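Local coordinates for protein alpha-Amylase (Thermotoga maritima, PDB 2B5D) that belongs to glycoside hydrolase family 57, a family of carbohydrate-active enzymes whose catalytic domain is an incomplete alpha/beta barrel, at residues Q153-V167 against Y189-V201. Numbering follows the deposited sequence.
Sequences QMYPEVVNAQITVGV and YQGLDLYLAQNNV
Y189 lays its ring beneath Q153, whose CB stands 3.4 Å from the ring centroid and only 12° off its normal, a CH-pi contact over the face. The Q153 side chain slides on past the ring, its amide plane turned 20° from the ring plane, and its NE2 is hydrogen-bonded to P150 O. L192 CB covers the opposite face, while V159 CG1 meets the ring at its edge, 3.4 Å from Y189 OH. That hydroxyl also shares a water with Q153 O, so the phenol is held at both face and end. After the type II turn Y189–L192, L192 sends CD2 to V159 CG1 (3.7 Å) and to I163 CD1. With CG anti to its carbonyl carbon, Y195 turns its ring back toward the start of helix 156-174: Y195 CD2 lies 3.5 Å from N160 CG, and Y195 OH reaches P156 CB at 3.3 Å. Y195 CB and L196 CD1 both touch I163 CD1, each at 4.0 Å. N199 then leaves the helix and packs its side chain against I163 CG2, close to N160 and T164; T164 OG1 is hydrogen-bonded to N160 O and to R525 NH2 of the C-terminal tail. A Schellman motif with N200 at C-prime ends helix 192-198 and turns the chain so that V201 CG2 meets V167 CG2 at 4.1 Å. The axes of segments 156-167 and 192-198 approach to 10.0 Å and cross at -39°. Both helices connect successive parallel strands (137-142, 180-182, 203-206), consistent with neighbouring outer helices of the incomplete alpha/beta barrel of family 57.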
# COMPACT_ATOMS: atom_id res chain seq x y z
N GLN A 153 14.38 7.79 -29.44
CA GLN A 153 14.97 8.28 -30.70
C GLN A 153 16.51 8.20 -30.73
O GLN A 153 17.12 8.22 -31.80
CB GLN A 153 14.50 9.68 -31.03
CG GLN A 153 14.92 10.75 -30.08
CD GLN A 153 14.18 12.05 -30.38
OE1 GLN A 153 14.72 12.95 -31.00
NE2 GLN A 153 12.92 12.12 -29.96
N MET A 154 17.11 8.13 -29.54
CA MET A 154 18.53 8.01 -29.45
C MET A 154 19.02 6.56 -29.61
O MET A 154 20.20 6.32 -29.58
CB MET A 154 19.06 8.64 -28.16
CG MET A 154 20.55 8.78 -28.22
SD MET A 154 21.08 10.05 -27.10
CE MET A 154 22.87 9.92 -27.38
N TYR A 155 18.10 5.64 -29.86
CA TYR A 155 18.35 4.23 -29.97
C TYR A 155 17.65 3.78 -31.23
O TYR A 155 16.68 3.05 -31.16
CB TYR A 155 17.81 3.48 -28.71
CG TYR A 155 18.31 4.10 -27.40
CD1 TYR A 155 19.53 3.71 -26.85
CD2 TYR A 155 17.56 5.08 -26.73
CE1 TYR A 155 20.02 4.29 -25.64
CE2 TYR A 155 18.03 5.69 -25.54
CZ TYR A 155 19.25 5.27 -24.98
OH TYR A 155 19.71 5.87 -23.80
N PRO A 156 18.14 4.27 -32.40
CA PRO A 156 17.55 3.99 -33.71
C PRO A 156 17.36 2.51 -33.96
O PRO A 156 16.39 2.14 -34.63
CB PRO A 156 18.56 4.53 -34.71
CG PRO A 156 19.63 5.25 -33.97
CD PRO A 156 19.27 5.22 -32.49
N GLU A 157 18.25 1.65 -33.44
CA GLU A 157 18.09 0.20 -33.59
C GLU A 157 16.76 -0.30 -33.00
O GLU A 157 16.06 -1.16 -33.60
CB GLU A 157 19.26 -0.59 -32.94
CG GLU A 157 20.71 -0.24 -33.42
CD GLU A 157 21.22 1.04 -32.81
OE1 GLU A 157 22.41 1.31 -32.93
OE2 GLU A 157 20.43 1.83 -32.21
N VAL A 158 16.39 0.20 -31.82
CA VAL A 158 15.15 -0.29 -31.18
C VAL A 158 13.92 0.31 -31.86
O VAL A 158 12.91 -0.38 -32.17
CB VAL A 158 15.20 -0.20 -29.57
CG1 VAL A 158 14.94 1.20 -29.06
CG2 VAL A 158 14.25 -1.27 -28.92
N VAL A 159 14.05 1.57 -32.22
CA VAL A 159 13.01 2.23 -33.02
C VAL A 159 12.66 1.49 -34.32
O VAL A 159 11.48 1.19 -34.57
CB VAL A 159 13.37 3.67 -33.29
CG1 VAL A 159 12.32 4.34 -34.24
CG2 VAL A 159 13.50 4.46 -31.96
N ASN A 160 13.69 1.18 -35.13
CA ASN A 160 13.48 0.60 -36.46
C ASN A 160 13.01 -0.86 -36.31
O ASN A 160 12.18 -1.36 -37.08
CB ASN A 160 14.80 0.80 -37.29
CG ASN A 160 14.70 0.32 -38.77
OD1 ASN A 160 13.63 0.19 -39.33
ND2 ASN A 160 15.85 0.03 -39.38
N ALA A 161 13.54 -1.56 -35.30
CA ALA A 161 13.08 -2.91 -34.94
C ALA A 161 11.65 -2.91 -34.45
O ALA A 161 10.83 -3.79 -34.88
CB ALA A 161 13.99 -3.50 -33.86
N GLN A 162 11.31 -1.96 -33.57
CA GLN A 162 9.86 -1.72 -33.34
C GLN A 162 9.03 -1.66 -34.60
O GLN A 162 8.01 -2.36 -34.72
CB GLN A 162 9.59 -0.47 -32.49
CG GLN A 162 9.80 -0.69 -31.01
CD GLN A 162 8.61 -1.34 -30.32
OE1 GLN A 162 7.44 -1.12 -30.70
NE2 GLN A 162 8.90 -2.14 -29.24
N ILE A 163 9.46 -0.86 -35.57
CA ILE A 163 8.72 -0.77 -36.88
C ILE A 163 8.69 -2.06 -37.67
O ILE A 163 7.60 -2.53 -38.08
CB ILE A 163 9.31 0.36 -37.79
CG1 ILE A 163 9.02 1.73 -37.15
CG2 ILE A 163 8.76 0.27 -39.21
CD1 ILE A 163 10.12 2.72 -37.31
N THR A 164 9.90 -2.64 -37.92
CA THR A 164 9.98 -3.85 -38.73
C THR A 164 9.24 -5.01 -38.19
O THR A 164 8.62 -5.79 -38.95
CB THR A 164 11.49 -4.32 -38.93
OG1 THR A 164 12.22 -3.28 -39.57
CG2 THR A 164 11.55 -5.55 -39.74
N VAL A 165 9.34 -5.19 -36.86
CA VAL A 165 8.62 -6.28 -36.23
C VAL A 165 7.10 -6.15 -36.40
O VAL A 165 6.43 -7.13 -36.76
CB VAL A 165 9.11 -6.56 -34.78
CG1 VAL A 165 8.23 -7.63 -34.09
CG2 VAL A 165 10.58 -7.06 -34.82
N GLY A 166 6.57 -4.94 -36.21
CA GLY A 166 5.17 -4.67 -36.52
C GLY A 166 4.78 -5.00 -37.95
O GLY A 166 3.75 -5.66 -38.20
N VAL A 167 5.62 -4.52 -38.89
CA VAL A 167 5.36 -4.71 -40.33
C VAL A 167 5.30 -6.20 -40.66
O VAL A 167 4.32 -6.66 -41.26
CB VAL A 167 6.43 -3.94 -41.21
CG1 VAL A 167 6.35 -4.35 -42.65
CG2 VAL A 167 6.23 -2.36 -41.04
N TYR A 189 9.08 11.98 -34.51
CA TYR A 189 10.24 12.88 -34.42
C TYR A 189 10.94 12.93 -35.79
O TYR A 189 10.80 12.04 -36.62
CB TYR A 189 11.23 12.45 -33.31
CG TYR A 189 11.89 11.11 -33.55
CD1 TYR A 189 11.25 9.92 -33.17
CD2 TYR A 189 13.13 11.03 -34.18
CE1 TYR A 189 11.86 8.66 -33.38
CE2 TYR A 189 13.75 9.81 -34.40
CZ TYR A 189 13.12 8.63 -33.99
OH TYR A 189 13.73 7.44 -34.23
N GLN A 190 11.69 13.98 -36.00
CA GLN A 190 12.22 14.24 -37.34
C GLN A 190 13.26 13.23 -37.77
O GLN A 190 14.23 12.96 -37.06
CB GLN A 190 12.80 15.64 -37.38
CG GLN A 190 11.85 16.61 -37.91
CD GLN A 190 12.54 17.89 -38.18
OE1 GLN A 190 12.38 18.46 -39.26
NE2 GLN A 190 13.35 18.36 -37.23
N GLY A 191 13.03 12.60 -38.91
CA GLY A 191 13.94 11.54 -39.31
C GLY A 191 13.25 10.21 -39.32
O GLY A 191 13.65 9.31 -40.07
N LEU A 192 12.19 10.07 -38.52
CA LEU A 192 11.48 8.79 -38.39
C LEU A 192 10.83 8.36 -39.67
O LEU A 192 10.52 7.21 -39.86
CB LEU A 192 10.34 8.92 -37.32
CG LEU A 192 9.94 7.84 -36.31
CD1 LEU A 192 8.48 7.88 -35.85
CD2 LEU A 192 10.35 6.45 -36.61
N ASP A 193 10.49 9.31 -40.53
CA ASP A 193 9.92 9.00 -41.88
C ASP A 193 10.91 8.17 -42.73
O ASP A 193 10.52 7.23 -43.49
CB ASP A 193 9.57 10.30 -42.61
CG ASP A 193 10.70 11.33 -42.57
OD1 ASP A 193 11.05 11.94 -43.58
OD2 ASP A 193 11.28 11.56 -41.53
N LEU A 194 12.18 8.47 -42.59
CA LEU A 194 13.24 7.63 -43.25
C LEU A 194 13.13 6.10 -43.00
O LEU A 194 13.06 5.30 -43.96
CB LEU A 194 14.58 8.15 -42.83
CG LEU A 194 15.14 9.37 -43.56
CD1 LEU A 194 14.45 9.87 -44.81
CD2 LEU A 194 15.62 10.46 -42.62
N TYR A 195 12.96 5.72 -41.71
CA TYR A 195 12.82 4.31 -41.29
C TYR A 195 11.55 3.73 -41.79
O TYR A 195 11.46 2.53 -42.04
CB TYR A 195 12.92 4.16 -39.76
CG TYR A 195 14.30 4.45 -39.23
CD1 TYR A 195 14.52 5.53 -38.38
CD2 TYR A 195 15.41 3.66 -39.61
CE1 TYR A 195 15.82 5.83 -37.94
CE2 TYR A 195 16.72 3.95 -39.11
CZ TYR A 195 16.90 5.02 -38.31
OH TYR A 195 18.16 5.33 -37.85
N LEU A 196 10.56 4.59 -41.96
CA LEU A 196 9.27 4.14 -42.46
C LEU A 196 9.42 3.84 -43.92
O LEU A 196 8.86 2.86 -44.43
CB LEU A 196 8.16 5.23 -42.25
CG LEU A 196 7.17 5.28 -41.06
CD1 LEU A 196 7.44 4.20 -39.95
CD2 LEU A 196 6.82 6.75 -40.46
N ALA A 197 10.12 4.74 -44.62
CA ALA A 197 10.49 4.54 -46.04
C ALA A 197 11.33 3.27 -46.14
O ALA A 197 10.94 2.31 -46.87
CB ALA A 197 11.24 5.80 -46.63
N GLN A 198 12.39 3.15 -45.34
CA GLN A 198 13.13 1.85 -45.38
C GLN A 198 12.27 0.62 -45.18
O GLN A 198 12.56 -0.47 -45.71
CB GLN A 198 14.32 1.82 -44.46
CG GLN A 198 15.17 3.10 -44.55
CD GLN A 198 16.06 3.18 -43.38
OE1 GLN A 198 16.65 4.23 -43.03
NE2 GLN A 198 16.16 2.05 -42.71
N ASN A 199 11.15 0.79 -44.48
CA ASN A 199 10.29 -0.37 -44.15
C ASN A 199 9.16 -0.53 -45.12
O ASN A 199 8.26 -1.36 -44.92
CB ASN A 199 9.79 -0.27 -42.70
CG ASN A 199 10.78 -0.79 -41.67
OD1 ASN A 199 11.47 -0.02 -40.99
ND2 ASN A 199 10.82 -2.10 -41.52
N ASN A 200 9.24 0.25 -46.21
CA ASN A 200 8.24 0.26 -47.29
C ASN A 200 6.84 0.69 -46.82
O ASN A 200 5.79 0.19 -47.33
CB ASN A 200 8.21 -1.06 -48.04
CG ASN A 200 9.59 -1.40 -48.69
OD1 ASN A 200 10.36 -0.51 -49.10
ND2 ASN A 200 9.93 -2.67 -48.68
N VAL A 201 6.84 1.59 -45.84
CA VAL A 201 5.56 2.16 -45.36
C VAL A 201 5.22 3.42 -46.20
O VAL A 201 6.05 4.31 -46.36
CB VAL A 201 5.57 2.46 -43.81
CG1 VAL A 201 4.34 3.35 -43.38
CG2 VAL A 201 5.62 1.17 -43.01
O HOH W 1 16.36 7.88 -34.25